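PDB 3QWX: cell death abnormality protein 2 from Caenorhabditis elegans, which acts as a CRK-family SH2/SH3 signalling adaptor required for cell migration and for the engulfment of cell corpses, interacting with CED-5 in a complex with CED-12. Local coordinates for residues Arg12-Pro17 / Leu110-Lys115; Glu22-Leu27 / Leu39-Ser44; Ser50-Glu55 / Asn60-Tyr65; Ile67-Pro72 / Ala78-Lys83; Ala85-Pro90 / Leu96-Met101. All blocks are in the same frame, centred on the assembly; numbering follows the deposited sequence.

Contact 1. Residues Arg12-Pro17 / Leu110-Lys115; sequences RSFYFP and LAAYKK
F16 and Y113 meet at about a right angle: CZ, at the far end of the phenylalanine ring, comes to the edge of the tyrosine ring, near its plane, 4.1 Å from Y113 CD2. In the plane of the F16 ring itself lies the backbone O of Y113. K115 slides past F16 in the opposite direction, its chain extended beyond CG and its CE 3.7 Å from F16 CE2, while NZ goes on to a salt bridge with E155. A long, flexible lysine suits this place, apolar along its length and charged at its tip. Near the other end of the contact the small methyl of A112 fits against F14, with CB 3.5 Å from F14 CD2. Strands 15-16 and 111-112 of the SH2 domain both pair in parallel with strand 37-42. No direct hydrogen bond joins the two segments; a water donates to S13 O and to Y113 O. Their contact therefore rests on apolar and aromatic packing, with one water bridging the backbones.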
# COMPACT_ATOMS: atom_id res chain seq x y z
N ARG A 12 -0.17 -6.22 -1.14
CA ARG A 12 0.08 -5.93 0.28
C ARG A 12 1.31 -5.04 0.45
O ARG A 12 1.48 -4.37 1.47
CB ARG A 12 0.16 -7.22 1.10
CG ARG A 12 -1.21 -7.90 1.28
CD ARG A 12 -1.07 -9.27 1.94
NE ARG A 12 -2.36 -9.92 2.20
CZ ARG A 12 -3.05 -10.63 1.31
NH1 ARG A 12 -2.61 -10.76 0.06
NH2 ARG A 12 -4.20 -11.19 1.66
N SER A 13 2.16 -5.01 -0.58
CA SER A 13 3.31 -4.11 -0.60
C SER A 13 2.96 -2.69 -1.07
O SER A 13 3.78 -1.78 -0.96
CB SER A 13 4.43 -4.69 -1.46
OG SER A 13 4.82 -5.97 -1.00
N PHE A 14 1.76 -2.49 -1.61
CA PHE A 14 1.29 -1.11 -1.81
C PHE A 14 0.05 -0.76 -0.97
O PHE A 14 -0.75 0.11 -1.34
CB PHE A 14 1.18 -0.69 -3.28
CG PHE A 14 0.53 -1.71 -4.18
CD1 PHE A 14 -0.84 -1.85 -4.21
CD2 PHE A 14 1.31 -2.47 -5.04
CE1 PHE A 14 -1.44 -2.77 -5.08
CE2 PHE A 14 0.72 -3.39 -5.92
CZ PHE A 14 -0.65 -3.54 -5.93
N TYR A 15 -0.05 -1.45 0.17
CA TYR A 15 -1.14 -1.29 1.12
C TYR A 15 -0.63 -0.51 2.34
O TYR A 15 0.44 -0.82 2.87
CB TYR A 15 -1.66 -2.68 1.51
CG TYR A 15 -2.57 -2.73 2.72
CD1 TYR A 15 -3.73 -1.99 2.78
CD2 TYR A 15 -2.26 -3.55 3.79
CE1 TYR A 15 -4.55 -2.04 3.89
CE2 TYR A 15 -3.07 -3.62 4.90
CZ TYR A 15 -4.22 -2.86 4.95
OH TYR A 15 -5.03 -2.93 6.06
N PHE A 16 -1.37 0.51 2.76
CA PHE A 16 -0.91 1.42 3.81
C PHE A 16 -1.90 1.43 4.98
O PHE A 16 -2.75 2.31 5.09
CB PHE A 16 -0.69 2.83 3.25
CG PHE A 16 0.41 2.91 2.22
CD1 PHE A 16 0.16 2.59 0.89
CD2 PHE A 16 1.68 3.31 2.58
CE1 PHE A 16 1.18 2.65 -0.06
CE2 PHE A 16 2.69 3.40 1.64
CZ PHE A 16 2.45 3.06 0.31
N PRO A 17 -1.77 0.43 5.87
CA PRO A 17 -2.67 0.21 7.01
C PRO A 17 -2.82 1.43 7.94
O PRO A 17 -3.90 1.65 8.48
CB PRO A 17 -2.00 -0.95 7.77
CG PRO A 17 -1.06 -1.57 6.80
CD PRO A 17 -0.63 -0.49 5.86
N LEU A 110 -1.49 2.57 -12.95
CA LEU A 110 -0.24 2.46 -13.69
C LEU A 110 0.90 2.08 -12.76
O LEU A 110 1.69 1.18 -13.07
CB LEU A 110 0.09 3.76 -14.42
CG LEU A 110 1.08 3.70 -15.60
CD1 LEU A 110 0.99 4.95 -16.47
CD2 LEU A 110 2.52 3.47 -15.15
N ALA A 111 0.98 2.76 -11.62
CA ALA A 111 2.11 2.57 -10.71
C ALA A 111 1.70 2.71 -9.24
O ALA A 111 0.97 3.61 -8.87
CB ALA A 111 3.23 3.54 -11.04
N ALA A 112 2.19 1.80 -8.41
CA ALA A 112 1.99 1.88 -6.97
C ALA A 112 2.73 3.10 -6.39
O ALA A 112 3.90 3.35 -6.73
CB ALA A 112 2.49 0.60 -6.31
N TYR A 113 2.03 3.85 -5.54
CA TYR A 113 2.65 4.95 -4.79
C TYR A 113 3.78 4.42 -3.91
O TYR A 113 3.66 3.34 -3.32
CB TYR A 113 1.61 5.65 -3.89
CG TYR A 113 2.22 6.78 -3.10
CD1 TYR A 113 2.51 7.99 -3.71
CD2 TYR A 113 2.53 6.63 -1.75
CE1 TYR A 113 3.10 9.03 -3.01
CE2 TYR A 113 3.12 7.66 -1.04
CZ TYR A 113 3.40 8.86 -1.67
OH TYR A 113 3.97 9.90 -0.98
N LYS A 114 4.87 5.17 -3.83
CA LYS A 114 6.00 4.83 -2.96
C LYS A 114 6.48 6.08 -2.24
O LYS A 114 6.72 7.12 -2.87
CB LYS A 114 7.18 4.22 -3.76
CG LYS A 114 6.86 2.92 -4.50
CD LYS A 114 8.12 2.27 -5.05
CE LYS A 114 9.02 1.71 -3.94
NZ LYS A 114 10.36 1.23 -4.41
N LYS A 115 6.62 5.99 -0.93
CA LYS A 115 7.20 7.09 -0.16
C LYS A 115 8.67 7.23 -0.48
O LYS A 115 9.35 6.24 -0.74
CB LYS A 115 7.02 6.84 1.34
CG LYS A 115 5.57 6.67 1.77
CD LYS A 115 5.48 6.48 3.27
CE LYS A 115 4.05 6.20 3.72
NZ LYS A 115 3.91 6.20 5.20
O HOH W 1 4.01 0.95 -2.66

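Contact 2. Residues Glu22-Leu27 / Leu39-Ser44; sequences EEAHKL and LMRDSS. With SO4 (sulfate ion), chain B.
The first torsion of R41 (chi1 59°) sets CG between the backbone N and the carbonyl carbon, and from there the chain runs extended to NE, carrying the guanidinium past A24 to a bound sulfate. L39, with a similar first torsion, brings CD1 to 4.1 Å from A24 CB. This is the helix-on-sheet packing of the SH2 fold, where helix 21-29 lies against strand 37-42. Alanine suits the helix here because its single methyl lets the arginine pass close by, 3.8 Å from A24 CB to R41 NE, whose N-H is used by T52 OG1. The sulfate lies at the guanidinium edge, in its plane, and takes two nearly straight bonds, NH1 to O1 (174°) and NH2 to O3 (177°). S44 OG, S44 N and R21 NH1 also hydrogen-bond to it. An arginine on this strand holds the phosphotyrosine phosphate in SH2 domains, and the sulfate probably marks that phosphate position. S43 OG donates to sulfate O4 at 2.7 Å.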
# COMPACT_ATOMS: atom_id res chain seq x y z
N GLU A 22 -7.70 11.17 4.28
CA GLU A 22 -7.19 12.53 4.14
C GLU A 22 -5.69 12.56 3.82
O GLU A 22 -5.24 13.38 3.00
CB GLU A 22 -7.49 13.34 5.40
CG GLU A 22 -8.98 13.67 5.57
CD GLU A 22 -9.85 12.45 5.92
OE1 GLU A 22 -9.39 11.59 6.71
OE2 GLU A 22 -10.99 12.38 5.41
N GLU A 23 -4.93 11.68 4.45
CA GLU A 23 -3.51 11.63 4.15
C GLU A 23 -3.25 11.12 2.74
O GLU A 23 -2.44 11.69 2.00
CB GLU A 23 -2.72 10.80 5.16
CG GLU A 23 -1.22 10.99 4.95
CD GLU A 23 -0.34 10.18 5.88
OE1 GLU A 23 -0.88 9.40 6.70
OE2 GLU A 23 0.89 10.34 5.77
N ALA A 24 -3.93 10.05 2.36
CA ALA A 24 -3.85 9.52 0.99
C ALA A 24 -4.17 10.56 -0.07
O ALA A 24 -3.50 10.66 -1.10
CB ALA A 24 -4.77 8.30 0.83
N HIS A 25 -5.23 11.33 0.16
CA HIS A 25 -5.67 12.34 -0.79
C HIS A 25 -4.58 13.40 -0.97
O HIS A 25 -4.26 13.83 -2.08
CB HIS A 25 -6.96 13.00 -0.30
CG HIS A 25 -7.82 13.55 -1.39
ND1 HIS A 25 -7.42 14.61 -2.18
CD2 HIS A 25 -9.05 13.20 -1.82
CE1 HIS A 25 -8.37 14.89 -3.05
NE2 HIS A 25 -9.37 14.04 -2.86
N LYS A 26 -4.04 13.85 0.16
CA LYS A 26 -2.95 14.81 0.14
C LYS A 26 -1.72 14.25 -0.60
O LYS A 26 -1.20 14.90 -1.49
CB LYS A 26 -2.56 15.20 1.57
CG LYS A 26 -1.44 16.23 1.65
CD LYS A 26 -0.75 16.18 3.02
CE LYS A 26 0.49 17.07 3.05
NZ LYS A 26 1.01 17.27 4.44
N LEU A 27 -1.27 13.05 -0.23
CA LEU A 27 -0.09 12.47 -0.86
C LEU A 27 -0.27 12.28 -2.37
O LEU A 27 0.59 12.66 -3.16
CB LEU A 27 0.29 11.14 -0.19
CG LEU A 27 0.73 11.24 1.28
CD1 LEU A 27 1.11 9.86 1.83
CD2 LEU A 27 1.89 12.23 1.45
N LEU A 39 -2.67 3.76 -4.39
CA LEU A 39 -2.33 2.94 -3.24
C LEU A 39 -3.59 2.32 -2.67
O LEU A 39 -4.71 2.74 -2.99
CB LEU A 39 -1.62 3.77 -2.17
CG LEU A 39 -2.31 5.02 -1.62
CD1 LEU A 39 -3.38 4.67 -0.58
CD2 LEU A 39 -1.25 5.93 -1.00
N MET A 40 -3.40 1.30 -1.84
CA MET A 40 -4.49 0.74 -1.07
C MET A 40 -4.30 1.06 0.40
O MET A 40 -3.19 1.31 0.85
CB MET A 40 -4.60 -0.76 -1.29
CG MET A 40 -5.34 -1.11 -2.59
SD MET A 40 -5.41 -2.88 -2.78
CE MET A 40 -6.49 -3.35 -1.43
N ARG A 41 -5.40 1.06 1.13
CA ARG A 41 -5.41 1.43 2.54
C ARG A 41 -6.69 0.89 3.15
O ARG A 41 -7.52 0.33 2.45
CB ARG A 41 -5.37 2.95 2.71
CG ARG A 41 -6.53 3.65 2.06
CD ARG A 41 -6.47 5.16 2.18
NE ARG A 41 -7.56 5.76 1.41
CZ ARG A 41 -8.82 5.83 1.83
NH1 ARG A 41 -9.14 5.35 3.02
NH2 ARG A 41 -9.76 6.37 1.06
N ASP A 42 -6.85 1.09 4.45
CA ASP A 42 -8.11 0.72 5.10
C ASP A 42 -9.22 1.73 4.82
O ASP A 42 -9.00 2.94 4.78
CB ASP A 42 -7.90 0.53 6.60
CG ASP A 42 -6.91 -0.58 6.89
OD1 ASP A 42 -7.09 -1.67 6.31
OD2 ASP A 42 -5.95 -0.36 7.65
N SER A 43 -10.43 1.23 4.61
CA SER A 43 -11.61 2.08 4.54
C SER A 43 -12.07 2.52 5.94
O SER A 43 -11.70 1.91 6.94
CB SER A 43 -12.74 1.35 3.83
OG SER A 43 -13.94 2.09 3.86
N SER A 44 -12.89 3.56 6.00
CA SER A 44 -13.55 3.94 7.25
C SER A 44 -14.57 2.86 7.63
O SER A 44 -15.02 2.78 8.77
CB SER A 44 -14.22 5.32 7.13
OG SER A 44 -15.26 5.32 6.17
S SO4 B . -13.02 5.92 3.36
O1 SO4 B . -11.83 5.55 4.13
O2 SO4 B . -13.75 6.95 4.07
O3 SO4 B . -12.66 6.43 2.03
O4 SO4 B . -13.84 4.73 3.18

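Contact 3. Residues Ser50-Glu55 / Asn60-Tyr65; sequences SLTVRE and NAVCHY
This is an antiparallel beta hairpin in the middle of the SH2 sheet, residues 50-54 running at 164° to residues 62-65. L51 with Y65 and V53 with C63 are hydrogen-bonded pairs, each closed by two N-H to O bonds, and E55 N adds one to A61 O at 2.8 Å. In the non-hydrogen-bonded pair T52 and H64, the side chains lie side by side pointing the same way, T52 CG2 3.4 Å from H64 NE2, while T52 OG1 serves R41 NE. This is the face of the central SH2 sheet that packs against helix 21-29, and the beta-branched T52 and V62 suit it, their methyls meeting at 3.5 Å between T52 CG2 and V62 CG1. On the face of L51, V53, C63 and Y65, E55, just past the strand, reaches Y65 from the other direction, extended beyond CG. The carboxylate, 36° from the ring plane, places OE2 at the ring edge, where Y65 OH donates to it over a very short 2.5 Å. E55 OE1 receives the backbone N-H groups of T105, E106 and A107.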
# COMPACT_ATOMS: atom_id res chain seq x y z
N SER A 50 -9.84 0.54 0.71
CA SER A 50 -10.05 1.66 -0.18
C SER A 50 -8.88 1.72 -1.13
O SER A 50 -7.74 1.54 -0.73
CB SER A 50 -10.11 2.97 0.61
OG SER A 50 -11.40 3.17 1.15
N LEU A 51 -9.20 1.96 -2.40
CA LEU A 51 -8.22 2.20 -3.43
C LEU A 51 -8.25 3.70 -3.71
O LEU A 51 -9.29 4.24 -4.06
CB LEU A 51 -8.61 1.43 -4.70
CG LEU A 51 -7.77 1.59 -5.96
CD1 LEU A 51 -6.36 1.04 -5.79
CD2 LEU A 51 -8.47 0.91 -7.12
N THR A 52 -7.10 4.36 -3.55
CA THR A 52 -6.97 5.80 -3.82
C THR A 52 -6.03 6.04 -5.02
O THR A 52 -4.92 5.50 -5.05
CB THR A 52 -6.45 6.59 -2.56
OG1 THR A 52 -7.30 6.33 -1.44
CG2 THR A 52 -6.42 8.09 -2.82
N VAL A 53 -6.49 6.82 -5.99
CA VAL A 53 -5.82 6.98 -7.28
C VAL A 53 -5.76 8.45 -7.74
O VAL A 53 -6.73 9.18 -7.63
CB VAL A 53 -6.55 6.16 -8.40
CG1 VAL A 53 -5.64 5.97 -9.61
CG2 VAL A 53 -7.01 4.82 -7.89
N ARG A 54 -4.61 8.86 -8.26
CA ARG A 54 -4.48 10.15 -8.94
C ARG A 54 -4.94 9.93 -10.38
O ARG A 54 -4.30 9.19 -11.14
CB ARG A 54 -3.02 10.60 -8.93
CG ARG A 54 -2.72 11.87 -9.72
CD ARG A 54 -3.45 13.09 -9.19
NE ARG A 54 -2.91 14.32 -9.79
CZ ARG A 54 -1.87 14.99 -9.30
NH1 ARG A 54 -1.26 14.57 -8.20
NH2 ARG A 54 -1.43 16.10 -9.91
N GLU A 55 -6.07 10.53 -10.75
CA GLU A 55 -6.70 10.25 -12.04
C GLU A 55 -6.73 11.45 -12.97
O GLU A 55 -7.03 11.33 -14.16
CB GLU A 55 -8.11 9.69 -11.83
CG GLU A 55 -8.10 8.31 -11.17
CD GLU A 55 -9.42 7.59 -11.26
OE1 GLU A 55 -9.93 7.38 -12.39
OE2 GLU A 55 -9.95 7.22 -10.20
N ASN A 60 -11.43 17.17 -10.64
CA ASN A 60 -11.34 16.10 -9.64
C ASN A 60 -10.08 15.23 -9.71
O ASN A 60 -10.06 14.19 -10.39
CB ASN A 60 -12.60 15.24 -9.82
CG ASN A 60 -12.65 14.04 -8.88
OD1 ASN A 60 -11.92 13.97 -7.90
ND2 ASN A 60 -13.52 13.10 -9.20
N ALA A 61 -9.01 15.63 -9.02
CA ALA A 61 -7.71 15.00 -9.22
C ALA A 61 -7.56 13.61 -8.60
O ALA A 61 -7.08 12.68 -9.25
CB ALA A 61 -6.59 15.93 -8.72
N VAL A 62 -7.94 13.49 -7.33
CA VAL A 62 -7.75 12.24 -6.61
C VAL A 62 -9.10 11.58 -6.31
O VAL A 62 -9.99 12.23 -5.77
CB VAL A 62 -6.92 12.47 -5.32
CG1 VAL A 62 -6.77 11.17 -4.55
CG2 VAL A 62 -5.54 13.02 -5.67
N CYS A 63 -9.24 10.31 -6.67
CA CYS A 63 -10.47 9.54 -6.41
C CYS A 63 -10.24 8.35 -5.47
O CYS A 63 -9.16 7.76 -5.44
CB CYS A 63 -11.09 9.02 -7.72
SG CYS A 63 -11.22 10.23 -9.06
N HIS A 64 -11.27 8.01 -4.71
CA HIS A 64 -11.24 6.90 -3.77
C HIS A 64 -12.34 5.89 -4.11
O HIS A 64 -13.46 6.28 -4.46
CB HIS A 64 -11.48 7.41 -2.35
CG HIS A 64 -10.50 8.47 -1.92
ND1 HIS A 64 -10.66 9.80 -2.24
CD2 HIS A 64 -9.37 8.38 -1.19
CE1 HIS A 64 -9.66 10.49 -1.72
NE2 HIS A 64 -8.87 9.66 -1.07
N TYR A 65 -12.02 4.61 -3.98
CA TYR A 65 -12.97 3.53 -4.28
C TYR A 65 -13.06 2.52 -3.16
O TYR A 65 -12.05 2.00 -2.70
CB TYR A 65 -12.55 2.80 -5.57
CG TYR A 65 -12.47 3.75 -6.72
CD1 TYR A 65 -13.60 4.01 -7.50
CD2 TYR A 65 -11.30 4.42 -7.00
CE1 TYR A 65 -13.54 4.90 -8.53
CE2 TYR A 65 -11.22 5.31 -8.03
CZ TYR A 65 -12.35 5.54 -8.80
OH TYR A 65 -12.28 6.44 -9.83

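Contact 4. Residues Ile67-Pro72 / Ala78-Lys83; sequences IERGEP and AAAGVK
E68 N donates to K83 O at 2.8 Å, and K83 N returns a bond of the same length to E68 O. Next along, G70 N bonds to G81 O at 3.0 Å in a nearly straight line (172°). E68 and K83 are thus an antiparallel hydrogen-bonded pair, and their long side chains lie side by side, pointing the same way. The opposite charges remain apart, with E68 OE2 4.7 Å from K83 NZ, so any attraction is probably modest on this partly exposed face. The contact extends the central SH2 sheet, pairing the end of strand 62-69 with strand 82-84. On the other face the beta-branched I67 and V82 cross at a slant, I67 CG2 reaching V82 CG1 at 3.6 Å; helix 92-98 packs over both through L95, which suits two apolar residues. Beyond the regular pairing the chains stay close, the CA atoms of P72 and A80 lying 3.9 Å apart. There the methyl of A80 is tucked among R69, G70 and P72: its CB lies 3.6 Å from R69 CG, on the aliphatic part of that arginine, and 4.1 Å from P72 CG. A water links the backbones, accepting from G81 N and donating to E71 O at 2.6 Å.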
# COMPACT_ATOMS: atom_id res chain seq x y z
N ILE A 67 -13.57 -0.98 -1.85
CA ILE A 67 -13.48 -2.35 -2.33
C ILE A 67 -14.23 -3.20 -1.31
O ILE A 67 -13.75 -3.45 -0.20
CB ILE A 67 -12.01 -2.81 -2.47
CG1 ILE A 67 -11.27 -1.95 -3.51
CG2 ILE A 67 -11.92 -4.32 -2.79
CD1 ILE A 67 -9.82 -2.34 -3.70
N GLU A 68 -15.43 -3.62 -1.68
CA GLU A 68 -16.30 -4.34 -0.76
C GLU A 68 -16.12 -5.84 -0.88
O GLU A 68 -15.98 -6.39 -1.97
CB GLU A 68 -17.76 -3.99 -1.02
CG GLU A 68 -17.99 -2.50 -1.11
CD GLU A 68 -19.44 -2.17 -1.38
OE1 GLU A 68 -20.28 -2.48 -0.51
OE2 GLU A 68 -19.72 -1.59 -2.44
N ARG A 69 -16.10 -6.51 0.26
CA ARG A 69 -16.01 -7.96 0.29
C ARG A 69 -17.41 -8.55 0.26
O ARG A 69 -18.32 -8.10 0.99
CB ARG A 69 -15.27 -8.43 1.53
CG ARG A 69 -15.22 -9.95 1.64
CD ARG A 69 -14.12 -10.41 2.54
NE ARG A 69 -14.26 -9.87 3.89
CZ ARG A 69 -13.69 -10.41 4.96
NH1 ARG A 69 -12.96 -11.52 4.83
NH2 ARG A 69 -13.84 -9.84 6.15
N GLY A 70 -17.59 -9.57 -0.57
CA GLY A 70 -18.89 -10.16 -0.77
C GLY A 70 -19.12 -11.32 0.18
O GLY A 70 -18.42 -11.47 1.18
N GLU A 71 -20.10 -12.14 -0.15
CA GLU A 71 -20.47 -13.28 0.67
C GLU A 71 -19.66 -14.52 0.29
O GLU A 71 -19.59 -14.88 -0.89
CB GLU A 71 -21.97 -13.54 0.50
CG GLU A 71 -22.46 -14.85 1.05
CD GLU A 71 -23.96 -14.95 0.96
OE1 GLU A 71 -24.47 -15.76 0.15
OE2 GLU A 71 -24.64 -14.20 1.69
N PRO A 72 -19.04 -15.18 1.29
CA PRO A 72 -18.23 -16.37 1.04
C PRO A 72 -19.15 -17.56 0.82
O PRO A 72 -20.23 -17.58 1.42
CB PRO A 72 -17.47 -16.57 2.37
CG PRO A 72 -17.87 -15.42 3.26
CD PRO A 72 -19.14 -14.87 2.72
N ALA A 78 -14.31 -21.52 -1.19
CA ALA A 78 -14.29 -20.44 -2.17
C ALA A 78 -14.37 -19.08 -1.48
O ALA A 78 -15.46 -18.58 -1.19
CB ALA A 78 -15.44 -20.60 -3.17
N ALA A 79 -13.20 -18.50 -1.21
CA ALA A 79 -13.11 -17.19 -0.55
C ALA A 79 -14.09 -16.16 -1.13
O ALA A 79 -14.39 -16.17 -2.33
CB ALA A 79 -11.68 -16.66 -0.62
N ALA A 80 -14.61 -15.29 -0.28
CA ALA A 80 -15.51 -14.24 -0.73
C ALA A 80 -14.87 -13.44 -1.86
O ALA A 80 -13.67 -13.16 -1.86
CB ALA A 80 -15.89 -13.31 0.42
N GLY A 81 -15.69 -13.08 -2.83
CA GLY A 81 -15.24 -12.24 -3.92
C GLY A 81 -15.19 -10.80 -3.44
O GLY A 81 -15.36 -10.51 -2.26
N VAL A 82 -14.99 -9.90 -4.38
CA VAL A 82 -14.74 -8.52 -4.06
C VAL A 82 -15.43 -7.65 -5.11
O VAL A 82 -15.61 -8.08 -6.26
CB VAL A 82 -13.22 -8.31 -4.02
CG1 VAL A 82 -12.81 -7.13 -4.88
CG2 VAL A 82 -12.71 -8.22 -2.57
N LYS A 83 -15.83 -6.44 -4.72
CA LYS A 83 -16.56 -5.56 -5.64
C LYS A 83 -16.10 -4.10 -5.56
O LYS A 83 -15.81 -3.59 -4.48
CB LYS A 83 -18.06 -5.64 -5.33
CG LYS A 83 -18.95 -5.06 -6.40
CD LYS A 83 -20.44 -5.30 -6.11
CE LYS A 83 -20.87 -4.64 -4.80
NZ LYS A 83 -22.34 -4.83 -4.58
O HOH W 2 -18.24 -14.06 -2.99

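Contact 5. Residues Ala85-Pro90 / Leu96-Met101; sequences ANQSFP and LNHFKM
An aromatic cluster of F89, H98 and F99 joins strand 87-89, at the edge of the SH2 sheet, to the end of helix 92-98. F89 crosses both other side chains at about a right angle. Its CE2 lies over one face of the H98 imidazole, 3.4 Å from CG and offset toward the rim, with the two planes turned 52° from each other. Its other side meets F99, CE1 coming to 3.9 Å from F99 CE2, and here the planes are 66° apart. H98 CD2 in turn sits over the centre of the F99 ring. H98 chi1 of 177° sets CG anti to the backbone N and swings the imidazole off the helix toward the strand. Histidine suits this place, packing by its face and binding at its edge. Q87 is extended beyond CG; its amide stands steeply to both rings, NE2 at the edge of F99 and in its plane. One water bridges the polar ends, donating to Q87 OE1 and lying 2.9 Å from H98 NE2.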
# COMPACT_ATOMS: atom_id res chain seq x y z
N ALA A 85 -17.98 -0.68 -6.73
CA ALA A 85 -19.26 -0.23 -7.26
C ALA A 85 -20.10 -1.45 -7.60
O ALA A 85 -20.48 -2.23 -6.72
CB ALA A 85 -19.06 0.64 -8.50
N ASN A 86 -20.38 -1.63 -8.88
CA ASN A 86 -21.16 -2.76 -9.33
C ASN A 86 -20.37 -3.67 -10.28
O ASN A 86 -20.94 -4.25 -11.20
CB ASN A 86 -22.44 -2.27 -9.98
CG ASN A 86 -22.29 -0.89 -10.56
OD1 ASN A 86 -22.92 0.07 -10.10
ND2 ASN A 86 -21.43 -0.76 -11.57
N GLN A 87 -19.07 -3.78 -10.05
CA GLN A 87 -18.25 -4.74 -10.77
C GLN A 87 -17.62 -5.73 -9.79
O GLN A 87 -16.92 -5.33 -8.86
CB GLN A 87 -17.17 -4.05 -11.58
CG GLN A 87 -17.70 -3.07 -12.62
CD GLN A 87 -16.58 -2.31 -13.30
OE1 GLN A 87 -15.74 -2.91 -13.97
NE2 GLN A 87 -16.56 -0.99 -13.13
N SER A 88 -17.86 -7.01 -10.02
CA SER A 88 -17.39 -8.05 -9.12
C SER A 88 -16.14 -8.71 -9.68
O SER A 88 -16.00 -8.86 -10.89
CB SER A 88 -18.49 -9.09 -8.89
OG SER A 88 -19.67 -8.46 -8.42
N PHE A 89 -15.25 -9.09 -8.77
CA PHE A 89 -14.01 -9.78 -9.12
C PHE A 89 -13.77 -10.94 -8.17
O PHE A 89 -14.18 -10.88 -7.02
CB PHE A 89 -12.84 -8.79 -9.12
CG PHE A 89 -13.00 -7.69 -10.12
CD1 PHE A 89 -13.56 -6.48 -9.75
CD2 PHE A 89 -12.67 -7.90 -11.45
CE1 PHE A 89 -13.76 -5.47 -10.69
CE2 PHE A 89 -12.86 -6.89 -12.40
CZ PHE A 89 -13.40 -5.67 -12.01
N PRO A 90 -13.11 -12.00 -8.66
CA PRO A 90 -12.88 -13.18 -7.81
C PRO A 90 -12.02 -12.84 -6.60
O PRO A 90 -12.22 -13.40 -5.52
CB PRO A 90 -12.14 -14.14 -8.74
CG PRO A 90 -12.58 -13.75 -10.10
CD PRO A 90 -12.72 -12.25 -10.06
N LEU A 96 -7.38 -5.51 -9.40
CA LEU A 96 -6.28 -4.59 -9.70
C LEU A 96 -5.77 -4.78 -11.12
O LEU A 96 -5.52 -3.81 -11.82
CB LEU A 96 -5.11 -4.80 -8.72
CG LEU A 96 -5.36 -4.46 -7.24
CD1 LEU A 96 -4.15 -4.81 -6.41
CD2 LEU A 96 -5.73 -2.99 -7.06
N ASN A 97 -5.58 -6.04 -11.53
CA ASN A 97 -5.21 -6.32 -12.92
C ASN A 97 -6.20 -5.71 -13.90
O ASN A 97 -5.81 -5.12 -14.92
CB ASN A 97 -5.16 -7.82 -13.17
CG ASN A 97 -4.81 -8.15 -14.61
OD1 ASN A 97 -3.66 -7.99 -15.03
ND2 ASN A 97 -5.81 -8.59 -15.37
N HIS A 98 -7.48 -5.86 -13.60
CA HIS A 98 -8.53 -5.40 -14.50
C HIS A 98 -8.37 -3.91 -14.80
O HIS A 98 -8.58 -3.45 -15.92
CB HIS A 98 -9.91 -5.69 -13.90
CG HIS A 98 -11.06 -5.19 -14.72
ND1 HIS A 98 -11.61 -5.93 -15.74
CD2 HIS A 98 -11.75 -4.03 -14.67
CE1 HIS A 98 -12.60 -5.25 -16.29
NE2 HIS A 98 -12.71 -4.10 -15.65
N PHE A 99 -8.00 -3.13 -13.79
CA PHE A 99 -7.96 -1.68 -13.96
C PHE A 99 -6.60 -1.15 -14.43
O PHE A 99 -6.36 0.05 -14.44
CB PHE A 99 -8.48 -0.96 -12.70
CG PHE A 99 -9.98 -1.09 -12.52
CD1 PHE A 99 -10.85 -0.36 -13.31
CD2 PHE A 99 -10.51 -1.95 -11.56
CE1 PHE A 99 -12.22 -0.47 -13.16
CE2 PHE A 99 -11.89 -2.07 -11.40
CZ PHE A 99 -12.75 -1.33 -12.20
N LYS A 100 -5.73 -2.06 -14.85
CA LYS A 100 -4.54 -1.67 -15.60
C LYS A 100 -4.93 -1.21 -16.99
O LYS A 100 -4.31 -0.31 -17.55
CB LYS A 100 -3.56 -2.84 -15.72
CG LYS A 100 -2.72 -3.14 -14.49
CD LYS A 100 -1.64 -4.16 -14.87
CE LYS A 100 -0.69 -4.44 -13.73
NZ LYS A 100 0.36 -5.41 -14.17
N MET A 101 -5.96 -1.84 -17.56
CA MET A 101 -6.31 -1.64 -18.97
C MET A 101 -7.73 -1.16 -19.17
O MET A 101 -8.24 -1.14 -20.29
CB MET A 101 -6.10 -2.94 -19.77
CG MET A 101 -4.63 -3.34 -19.96
SD MET A 101 -3.64 -2.10 -20.83
CE MET A 101 -4.13 -2.40 -22.53
O HOH W 3 -14.43 -1.87 -16.29

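How the contacts relate
All five contacts lie in the SH2 domain and reach one mixed sheet. Contact 1 closes a loop that encloses the other four, which follow in series along the chain. Contacts 2 and 3, centres about 9 Å apart, sit on neighbouring strands 37-42 and 49-54, where the R41 backbone pairs with S50. Contact 3 shares strand 62-69 with contact 4, centres about 21 Å apart, and contact 4 passes to contact 5, centres about 12 Å apart, through strands 82-84 and 87-89, V82 O lying 2.7 Å from F89 N. Apolar side chains of L51, M40, I67 and L96 tie these pieces together. The sulfate site of contact 2 lies on this sheet, consistent with an SH2 ligand-binding module.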